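Long-range contacts in VP2 (Primate bocaparvovirus 1, PDB 7L0W), which self-assembles, as 60 copies of the capsid protein in size variants sharing this core, into the T=1 icosahedral shell of human bocavirus 1: residues Asp19-Thr24 with Val448-Arg453; Asn165-Leu170 with Glu294-Asn299; Val235-Val240 with Gly254-Tyr259. All coordinates share one frame; numbering follows the deposited sequence.

Contact 1. Residues Asp19-Thr24 with Val448-Arg453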
loop_
_atom_site.group_PDB
_atom_site.type_symbol
_atom_site.label_atom_id
_atom_site.label_comp_id
_atom_site.label_asym_id
_atom_site.label_seq_id
_atom_site.Cartn_x
_atom_site.Cartn_y
_atom_site.Cartn_z
ATOM N N ASP A 19 69.323 -49.119 17.333
ATOM C CA ASP A 19 70.414 -48.161 17.221
ATOM C C ASP A 19 70.508 -47.296 18.465
ATOM O O ASP A 19 71.596 -47.085 19.007
ATOM C CB ASP A 19 70.231 -47.300 15.978
ATOM C CG ASP A 19 70.530 -48.054 14.713
ATOM O OD1 ASP A 19 71.165 -49.126 14.806
ATOM O OD2 ASP A 19 70.141 -47.580 13.628
ATOM N N LYS A 20 69.378 -46.761 18.917
ATOM C CA LYS A 20 69.385 -45.896 20.088
ATOM C C LYS A 20 69.324 -46.679 21.391
ATOM O O LYS A 20 69.876 -46.240 22.401
ATOM C CB LYS A 20 68.227 -44.911 20.005
ATOM C CG LYS A 20 68.245 -44.078 18.751
ATOM C CD LYS A 20 69.515 -43.272 18.652
ATOM C CE LYS A 20 69.497 -42.410 17.410
ATOM N NZ LYS A 20 70.740 -41.609 17.271
ATOM N N TYR A 21 68.652 -47.825 21.397
ATOM C CA TYR A 21 68.279 -48.486 22.636
ATOM C C TYR A 21 68.629 -49.960 22.578
ATOM O O TYR A 21 68.753 -50.551 21.506
ATOM C CB TYR A 21 66.781 -48.333 22.906
ATOM C CG TYR A 21 66.372 -46.913 23.157
ATOM C CD1 TYR A 21 67.068 -46.124 24.060
ATOM C CD2 TYR A 21 65.332 -46.335 22.450
ATOM C CE1 TYR A 21 66.714 -44.816 24.284
ATOM C CE2 TYR A 21 64.974 -45.022 22.663
ATOM C CZ TYR A 21 65.670 -44.269 23.583
ATOM O OH TYR A 21 65.319 -42.960 23.806
ATOM N N VAL A 22 68.786 -50.546 23.758
ATOM C CA VAL A 22 68.876 -51.988 23.943
ATOM C C VAL A 22 68.029 -52.342 25.151
ATOM O O VAL A 22 68.235 -51.792 26.238
ATOM C CB VAL A 22 70.325 -52.459 24.143
ATOM C CG1 VAL A 22 70.346 -53.924 24.460
ATOM C CG2 VAL A 22 71.141 -52.187 22.917
ATOM N N VAL A 23 67.078 -53.247 24.969
ATOM C CA VAL A 23 66.155 -53.638 26.024
ATOM C C VAL A 23 66.443 -55.084 26.381
ATOM O O VAL A 23 66.109 -55.993 25.616
ATOM C CB VAL A 23 64.696 -53.465 25.586
ATOM C CG1 VAL A 23 63.764 -53.905 26.689
ATOM C CG2 VAL A 23 64.434 -52.032 25.195
ATOM N N THR A 24 67.035 -55.299 27.548
ATOM C CA THR A 24 67.387 -56.628 28.016
ATOM C C THR A 24 66.411 -57.063 29.090
ATOM O O THR A 24 66.340 -56.455 30.159
ATOM C CB THR A 24 68.813 -56.678 28.560
ATOM O OG1 THR A 24 68.977 -55.685 29.574
ATOM C CG2 THR A 24 69.791 -56.430 27.467
ATOM N N VAL A 448 66.196 -50.845 30.117
ATOM C CA VAL A 448 66.352 -50.200 28.822
ATOM C C VAL A 448 67.698 -49.499 28.817
ATOM O O VAL A 448 67.945 -48.610 29.635
ATOM C CB VAL A 448 65.219 -49.205 28.542
ATOM C CG1 VAL A 448 65.464 -48.502 27.242
ATOM C CG2 VAL A 448 63.896 -49.917 28.511
ATOM N N TRP A 449 68.564 -49.905 27.904
ATOM C CA TRP A 449 69.932 -49.425 27.837
ATOM C C TRP A 449 70.053 -48.449 26.682
ATOM O O TRP A 449 69.550 -48.710 25.588
ATOM C CB TRP A 449 70.887 -50.598 27.646
ATOM C CG TRP A 449 70.880 -51.530 28.789
ATOM C CD1 TRP A 449 70.013 -52.551 28.995
ATOM C CD2 TRP A 449 71.814 -51.574 29.859
ATOM N NE1 TRP A 449 70.325 -53.211 30.150
ATOM C CE2 TRP A 449 71.433 -52.629 30.699
ATOM C CE3 TRP A 449 72.931 -50.819 30.196
ATOM C CZ2 TRP A 449 72.127 -52.946 31.850
ATOM C CZ3 TRP A 449 73.618 -51.139 31.332
ATOM C CH2 TRP A 449 73.213 -52.187 32.152
ATOM N N GLU A 450 70.702 -47.322 26.929
ATOM C CA GLU A 450 70.850 -46.278 25.930
ATOM C C GLU A 450 72.202 -46.445 25.265
ATOM O O GLU A 450 73.235 -46.265 25.909
ATOM C CB GLU A 450 70.746 -44.894 26.556
ATOM C CG GLU A 450 70.680 -43.791 25.537
ATOM C CD GLU A 450 70.648 -42.425 26.168
ATOM O OE1 GLU A 450 70.788 -42.337 27.403
ATOM O OE2 GLU A 450 70.480 -41.434 25.430
ATOM N N VAL A 451 72.196 -46.782 23.987
ATOM C CA VAL A 451 73.410 -47.109 23.264
ATOM C C VAL A 451 73.556 -46.143 22.104
ATOM O O VAL A 451 72.579 -45.546 21.647
ATOM C CB VAL A 451 73.376 -48.558 22.765
ATOM C CG1 VAL A 451 73.358 -49.500 23.932
ATOM C CG2 VAL A 451 72.150 -48.767 21.942
ATOM N N GLU A 452 74.788 -45.971 21.641
ATOM C CA GLU A 452 75.056 -45.135 20.483
ATOM C C GLU A 452 76.151 -45.791 19.654
ATOM O O GLU A 452 77.213 -46.127 20.180
ATOM C CB GLU A 452 75.431 -43.724 20.933
ATOM C CG GLU A 452 75.377 -42.670 19.844
ATOM C CD GLU A 452 76.653 -42.564 19.073
ATOM O OE1 GLU A 452 77.699 -42.883 19.659
ATOM O OE2 GLU A 452 76.616 -42.167 17.892
ATOM N N ARG A 453 75.882 -45.985 18.365
ATOM C CA ARG A 453 76.768 -46.752 17.501
ATOM C C ARG A 453 77.967 -45.924 17.073
ATOM O O ARG A 453 77.851 -44.719 16.843
ATOM C CB ARG A 453 76.026 -47.235 16.260
ATOM C CG ARG A 453 74.990 -48.275 16.525
ATOM C CD ARG A 453 74.407 -48.782 15.238
ATOM N NE ARG A 453 73.454 -49.851 15.484
ATOM C CZ ARG A 453 73.809 -51.110 15.689
ATOM N NH1 ARG A 453 75.087 -51.442 15.678
ATOM N NH2 ARG A 453 72.890 -52.034 15.913
#
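W449 and V22 face each other as a hydrogen-bonded antiparallel pair: each backbone N-H meets the other's carbonyl, V22 N lying 2.7 Å from W449 O. The next bond of the pairing runs from V451 N to K20 O, at 2.9 Å. The W449 side chain can be read outward atom by atom. Its CB lies close to V22 O and 4.0 Å from CB of the same valine. CG stands beside the W449 backbone N (chi1 -64°), which lays the indole along the neighbouring strand. CD1 passes 3.4 Å from V22 O, which sits at the ring edge in its plane, and at the polar corner NE1 donates to T24 OG1 over 2.9 Å, in a bent bond (130° at the hydrogen) tilted from the ring plane. F74 and P91 pack round the same indole.

On this buried face V451 CG1 meets V22 CG2 at 3.6 Å, the two side chains crossing at about a right angle. The other face carries Y21, V23, V448 and E450. There the two valines lie side by side, pointing the same way, with CG2 of V23 4.0 Å from CG2 of V448; E450 OE1 has its salt bridge with R90. Beyond the regular pairing, D19 OD1 takes R453 NE in a salt bridge whose modelled length is doubtfully short, the carboxylate and guanidinium planes standing 87° apart. A second subunit brings its own D19 and R453 close by.

With strand 86-108 on the far side of 437-453 and strand 207-223 beyond, this is a pairing of adjacent strands in the BIDG sheet of the parvoviral jelly roll.

Contact 2. Residues Asn165-Leu170 with Glu294-Asn299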
loop_
_atom_site.group_PDB
_atom_site.type_symbol
_atom_site.label_atom_id
_atom_site.label_comp_id
_atom_site.label_asym_id
_atom_site.label_seq_id
_atom_site.Cartn_x
_atom_site.Cartn_y
_atom_site.Cartn_z
ATOM N N ASN A 165 83.688 -50.793 64.728
ATOM C CA ASN A 165 83.777 -51.563 65.963
ATOM C C ASN A 165 84.895 -51.063 66.868
ATOM O O ASN A 165 84.666 -50.802 68.052
ATOM C CB ASN A 165 83.969 -53.039 65.642
ATOM C CG ASN A 165 83.785 -53.917 66.848
ATOM O OD1 ASN A 165 83.022 -53.589 67.754
ATOM N ND2 ASN A 165 84.482 -55.041 66.872
ATOM N N GLU A 166 86.112 -50.936 66.341
ATOM C CA GLU A 166 87.233 -50.574 67.202
ATOM C C GLU A 166 87.044 -49.189 67.799
ATOM O O GLU A 166 87.575 -48.886 68.874
ATOM C CB GLU A 166 88.546 -50.655 66.430
ATOM C CG GLU A 166 89.765 -50.388 67.290
ATOM C CD GLU A 166 89.980 -51.446 68.357
ATOM O OE1 GLU A 166 89.417 -52.552 68.235
ATOM O OE2 GLU A 166 90.699 -51.164 69.334
ATOM N N LEU A 167 86.286 -48.333 67.121
ATOM C CA LEU A 167 85.915 -47.056 67.712
ATOM C C LEU A 167 85.019 -47.265 68.921
ATOM O O LEU A 167 85.088 -46.514 69.896
ATOM C CB LEU A 167 85.221 -46.182 66.672
ATOM C CG LEU A 167 86.120 -45.303 65.811
ATOM C CD1 LEU A 167 86.928 -44.416 66.709
ATOM C CD2 LEU A 167 87.035 -46.131 64.953
ATOM N N ALA A 168 84.159 -48.275 68.863
ATOM C CA ALA A 168 83.213 -48.646 69.915
ATOM C C ALA A 168 83.748 -49.760 70.808
ATOM O O ALA A 168 83.016 -50.341 71.597
ATOM C CB ALA A 168 81.890 -49.052 69.287
ATOM N N ASP A 169 85.028 -50.094 70.639
ATOM C CA ASP A 169 85.567 -51.368 71.113
ATOM C C ASP A 169 85.297 -51.602 72.601
ATOM O O ASP A 169 85.283 -52.749 73.056
ATOM C CB ASP A 169 87.070 -51.409 70.826
ATOM C CG ASP A 169 87.666 -52.797 70.969
ATOM O OD1 ASP A 169 86.897 -53.761 71.146
ATOM O OD2 ASP A 169 88.908 -52.924 70.905
ATOM N N LEU A 170 85.081 -50.536 73.371
ATOM C CA LEU A 170 85.003 -50.514 74.838
ATOM C C LEU A 170 86.344 -50.841 75.481
ATOM O O LEU A 170 86.434 -50.815 76.714
ATOM C CB LEU A 170 83.964 -51.469 75.449
ATOM C CG LEU A 170 82.520 -51.021 75.667
ATOM C CD1 LEU A 170 82.491 -49.673 76.368
ATOM C CD2 LEU A 170 81.792 -50.935 74.366
ATOM N N GLU A 294 89.864 -37.983 67.959
ATOM C CA GLU A 294 90.654 -37.842 69.174
ATOM C C GLU A 294 89.914 -38.425 70.369
ATOM O O GLU A 294 88.683 -38.389 70.439
ATOM C CB GLU A 294 90.978 -36.367 69.421
ATOM C CG GLU A 294 91.833 -36.082 70.654
ATOM C CD GLU A 294 93.255 -36.598 70.537
ATOM O OE1 GLU A 294 93.685 -36.940 69.417
ATOM O OE2 GLU A 294 93.950 -36.662 71.572
ATOM N N GLY A 295 90.677 -38.986 71.303
ATOM C CA GLY A 295 90.149 -39.503 72.540
ATOM C C GLY A 295 89.755 -40.962 72.513
ATOM O O GLY A 295 89.724 -41.599 73.570
ATOM N N THR A 296 89.457 -41.514 71.343
ATOM C CA THR A 296 89.127 -42.927 71.264
ATOM C C THR A 296 90.382 -43.769 71.438
ATOM O O THR A 296 91.509 -43.287 71.292
ATOM C CB THR A 296 88.460 -43.257 69.934
ATOM O OG1 THR A 296 87.962 -44.597 69.974
ATOM C CG2 THR A 296 89.460 -43.149 68.822
ATOM N N HIS A 297 90.180 -45.037 71.768
ATOM C CA HIS A 297 91.270 -45.950 72.077
ATOM C C HIS A 297 91.320 -47.051 71.029
ATOM O O HIS A 297 90.324 -47.746 70.806
ATOM C CB HIS A 297 91.095 -46.539 73.474
ATOM C CG HIS A 297 92.252 -47.370 73.925
ATOM N ND1 HIS A 297 92.401 -48.692 73.569
ATOM C CD2 HIS A 297 93.322 -47.063 74.695
ATOM C CE1 HIS A 297 93.509 -49.167 74.107
ATOM N NE2 HIS A 297 94.087 -48.199 74.794
ATOM N N ILE A 298 92.476 -47.205 70.387
ATOM C CA ILE A 298 92.674 -48.297 69.442
ATOM C C ILE A 298 93.873 -49.126 69.871
ATOM O O ILE A 298 95.016 -48.663 69.812
ATOM C CB ILE A 298 92.864 -47.779 68.008
ATOM C CG1 ILE A 298 91.585 -47.129 67.493
ATOM C CG2 ILE A 298 93.269 -48.908 67.106
ATOM C CD1 ILE A 298 91.613 -45.645 67.562
ATOM N N ASN A 299 93.621 -50.362 70.296
ATOM C CA ASN A 299 94.711 -51.215 70.751
ATOM C C ASN A 299 95.418 -51.901 69.587
ATOM O O ASN A 299 96.651 -51.996 69.570
ATOM C CB ASN A 299 94.183 -52.231 71.762
ATOM C CG ASN A 299 93.026 -53.045 71.227
ATOM O OD1 ASN A 299 92.954 -53.347 70.038
ATOM N ND2 ASN A 299 92.103 -53.397 72.110
#
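L167 and T296 make the snug end of this contact. CD1 of L167 reaches both branches of the threonine, 3.4 Å from T296 OG1 and 3.5 Å from T296 CG2, and the two side chains cross at about a right angle. P293 and L184 lie against the same leucine. A step along, the methylene part of E166 rests on I298: E166 CG is 3.7 Å from I298 CG1 and 3.8 Å from its CG2, so that two branches of the isoleucine straddle one carbon. With CG anti to the backbone N (chi1 -176°) and a bend at chi2, the glutamate then carries its carboxylate to the N299 backbone, where N299 N donates to E166 OE2 at 3.2 Å. The donor comes on the anti side, 30° out of the carboxylate plane.

Past that bond the packing gives way to a looser, polar margin, where N299 is exposed and its ND2 lies 3.4 Å from D169 OD2. The carboxylates of E166, D169 and D171 gather here, the last hydrogen-bonded to H297 ND1; D169 is poorly ordered, so their exact spacing is uncertain. The contact sets the EF loop against part of the long GH loop, the kind of long inter-strand loop that parvoviral capsid proteins build onto their jelly roll.

Contact 3. Residues Val235-Val240 with Gly254-Tyr259; sequences VPTRRV and GRIQPY
V240 and R255 are an antiparallel, non-hydrogen-bonded pair with CA atoms 4.5 Å apart, and from there the two chains run in nearly opposite directions, drawing together again where P236 passes P258. Next to the pair, I256 N donates to R239 O at 3.2 Å in an almost straight bond (169° at the hydrogen), although the donor stands 39° above the carbonyl plane. The I256 side chain lies alongside that of R239, pointing the same way, its CD1 3.6 Å from R239 CB; P262 touches both residues. Two residues before R239, the T237 methyl, CG2, lies against I256, 3.8 Å from its CB and close to its carbonyl oxygen.

The V240-R255 pair lies at the base of a beta hairpin, strands 240-243 and 252-255, within the long GH loop of the parvoviral jelly roll; the chains leading into and out of it form the rest of the contact. A fifth subunit borders most of these residues.

R255 extends from CB and bends at chi3 (-62°), which turns its guanidinium back toward the opposing chain. T237 O lies at the guanidinium edge, 2.7 Å from R255 NH1, a bond less certain because NH1 sits too close to another atom; the same caution applies to its salt bridge with E142 of the fifth subunit. R239 NH2 pairs with D310 of that subunit, and T237 OG1 is hydrogen-bonded to its W140 O.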
loop_
_atom_site.group_PDB
_atom_site.type_symbol
_atom_site.label_atom_id
_atom_site.label_comp_id
_atom_site.label_asym_id
_atom_site.label_seq_id
_atom_site.Cartn_x
_atom_site.Cartn_y
_atom_site.Cartn_z
ATOM N N VAL A 235 106.705 -31.752 11.742
ATOM C CA VAL A 235 106.753 -30.293 11.868
ATOM C C VAL A 235 107.732 -29.914 12.970
ATOM O O VAL A 235 107.657 -30.475 14.076
ATOM C CB VAL A 235 105.360 -29.741 12.156
ATOM C CG1 VAL A 235 105.423 -28.251 12.360
ATOM C CG2 VAL A 235 104.442 -30.065 11.019
ATOM N N PRO A 236 108.655 -28.990 12.728
ATOM C CA PRO A 236 109.530 -28.528 13.803
ATOM C C PRO A 236 108.738 -27.791 14.865
ATOM O O PRO A 236 107.608 -27.353 14.651
ATOM C CB PRO A 236 110.499 -27.585 13.089
ATOM C CG PRO A 236 110.468 -28.026 11.683
ATOM C CD PRO A 236 109.051 -28.423 11.434
ATOM N N THR A 237 109.356 -27.646 16.027
ATOM C CA THR A 237 108.733 -26.970 17.151
ATOM C C THR A 237 109.495 -25.695 17.475
ATOM O O THR A 237 110.679 -25.568 17.159
ATOM C CB THR A 237 108.675 -27.880 18.376
ATOM O OG1 THR A 237 107.944 -27.229 19.417
ATOM C CG2 THR A 237 110.055 -28.207 18.860
ATOM N N ARG A 238 108.796 -24.742 18.082
ATOM C CA ARG A 238 109.420 -23.469 18.409
ATOM C C ARG A 238 110.098 -23.511 19.765
ATOM O O ARG A 238 110.889 -22.623 20.083
ATOM C CB ARG A 238 108.370 -22.365 18.381
ATOM C CG ARG A 238 107.685 -22.246 17.047
ATOM C CD ARG A 238 106.578 -21.222 17.039
ATOM N NE ARG A 238 107.073 -19.868 17.210
ATOM C CZ ARG A 238 106.811 -19.113 18.267
ATOM N NH1 ARG A 238 107.298 -17.884 18.344
ATOM N NH2 ARG A 238 106.043 -19.584 19.237
ATOM N N ARG A 239 109.817 -24.536 20.561
ATOM C CA ARG A 239 110.192 -24.524 21.967
ATOM C C ARG A 239 111.674 -24.788 22.154
ATOM O O ARG A 239 112.345 -25.321 21.272
ATOM C CB ARG A 239 109.381 -25.559 22.726
ATOM C CG ARG A 239 107.929 -25.213 22.814
ATOM C CD ARG A 239 107.165 -26.355 23.413
ATOM N NE ARG A 239 107.496 -26.582 24.812
ATOM C CZ ARG A 239 106.831 -26.055 25.828
ATOM N NH1 ARG A 239 105.777 -25.293 25.603
ATOM N NH2 ARG A 239 107.203 -26.317 27.066
ATOM N N VAL A 240 112.179 -24.405 23.320
ATOM C CA VAL A 240 113.575 -24.577 23.689
ATOM C C VAL A 240 113.635 -25.510 24.883
ATOM O O VAL A 240 112.786 -25.436 25.778
ATOM C CB VAL A 240 114.234 -23.234 24.031
ATOM C CG1 VAL A 240 115.659 -23.437 24.428
ATOM C CG2 VAL A 240 114.143 -22.299 22.881
ATOM N N GLY A 254 118.961 -25.573 23.352
ATOM C CA GLY A 254 118.721 -26.027 21.998
ATOM C C GLY A 254 117.254 -26.287 21.760
ATOM O O GLY A 254 116.479 -26.523 22.688
ATOM N N ARG A 255 116.883 -26.237 20.489
ATOM C CA ARG A 255 115.505 -26.472 20.102
ATOM C C ARG A 255 115.113 -27.906 20.418
ATOM O O ARG A 255 115.911 -28.832 20.261
ATOM C CB ARG A 255 115.331 -26.190 18.613
ATOM C CG ARG A 255 113.907 -26.216 18.121
ATOM C CD ARG A 255 113.879 -26.026 16.627
ATOM N NE ARG A 255 114.438 -24.740 16.238
ATOM C CZ ARG A 255 113.739 -23.619 16.154
ATOM N NH1 ARG A 255 112.446 -23.626 16.416
ATOM N NH2 ARG A 255 114.328 -22.494 15.794
ATOM N N ILE A 256 113.879 -28.087 20.882
ATOM C CA ILE A 256 113.372 -29.423 21.143
ATOM C C ILE A 256 113.250 -30.175 19.829
ATOM O O ILE A 256 112.911 -29.596 18.790
ATOM C CB ILE A 256 112.028 -29.347 21.883
ATOM C CG1 ILE A 256 112.239 -28.766 23.275
ATOM C CG2 ILE A 256 111.403 -30.702 22.007
ATOM C CD1 ILE A 256 110.971 -28.527 24.027
ATOM N N GLN A 257 113.549 -31.468 19.862
ATOM C CA GLN A 257 113.568 -32.251 18.642
ATOM C C GLN A 257 112.157 -32.415 18.086
ATOM O O GLN A 257 111.185 -32.441 18.840
ATOM C CB GLN A 257 114.189 -33.611 18.904
ATOM C CG GLN A 257 115.646 -33.538 19.260
ATOM C CD GLN A 257 116.465 -32.890 18.173
ATOM O OE1 GLN A 257 116.203 -33.081 16.988
ATOM N NE2 GLN A 257 117.474 -32.128 18.567
ATOM N N PRO A 258 112.017 -32.518 16.764
ATOM C CA PRO A 258 110.672 -32.596 16.188
ATOM C C PRO A 258 109.942 -33.853 16.590
ATOM O O PRO A 258 108.720 -33.833 16.760
ATOM C CB PRO A 258 110.940 -32.568 14.681
ATOM C CG PRO A 258 112.273 -31.959 14.543
ATOM C CD PRO A 258 113.046 -32.462 15.719
ATOM N N TYR A 259 110.669 -34.958 16.748
ATOM C CA TYR A 259 110.018 -36.239 16.967
ATOM C C TYR A 259 109.495 -36.382 18.384
ATOM O O TYR A 259 108.534 -37.119 18.609
ATOM C CB TYR A 259 110.976 -37.372 16.625
ATOM C CG TYR A 259 112.293 -37.288 17.340
ATOM C CD1 TYR A 259 112.448 -37.809 18.609
ATOM C CD2 TYR A 259 113.394 -36.712 16.731
ATOM C CE1 TYR A 259 113.651 -37.737 19.261
ATOM C CE2 TYR A 259 114.602 -36.642 17.372
ATOM C CZ TYR A 259 114.724 -37.153 18.638
ATOM O OH TYR A 259 115.927 -37.083 19.289
#

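Overall arrangement
All three contacts are partly buried, but their settings differ. Contact 1 alone joins long strands of the jelly-roll framework, through repeated backbone bonds, with a buried face of V22, W449 and V451 and a mixed, partly exposed one. Contacts 2 and 3 both draw on the GH loop: the former is a surface loop pairing, set against the EF loop with a single cross-segment hydrogen bond and an exposed, acidic margin, whereas the latter folds the loop on itself and turns arginines to a fifth subunit. Contacts 1 and 2 lie on opposite sides of the chain's centre, their own centres about 50 Å apart; contact 3 is about 47 Å from contact 1, centre to centre.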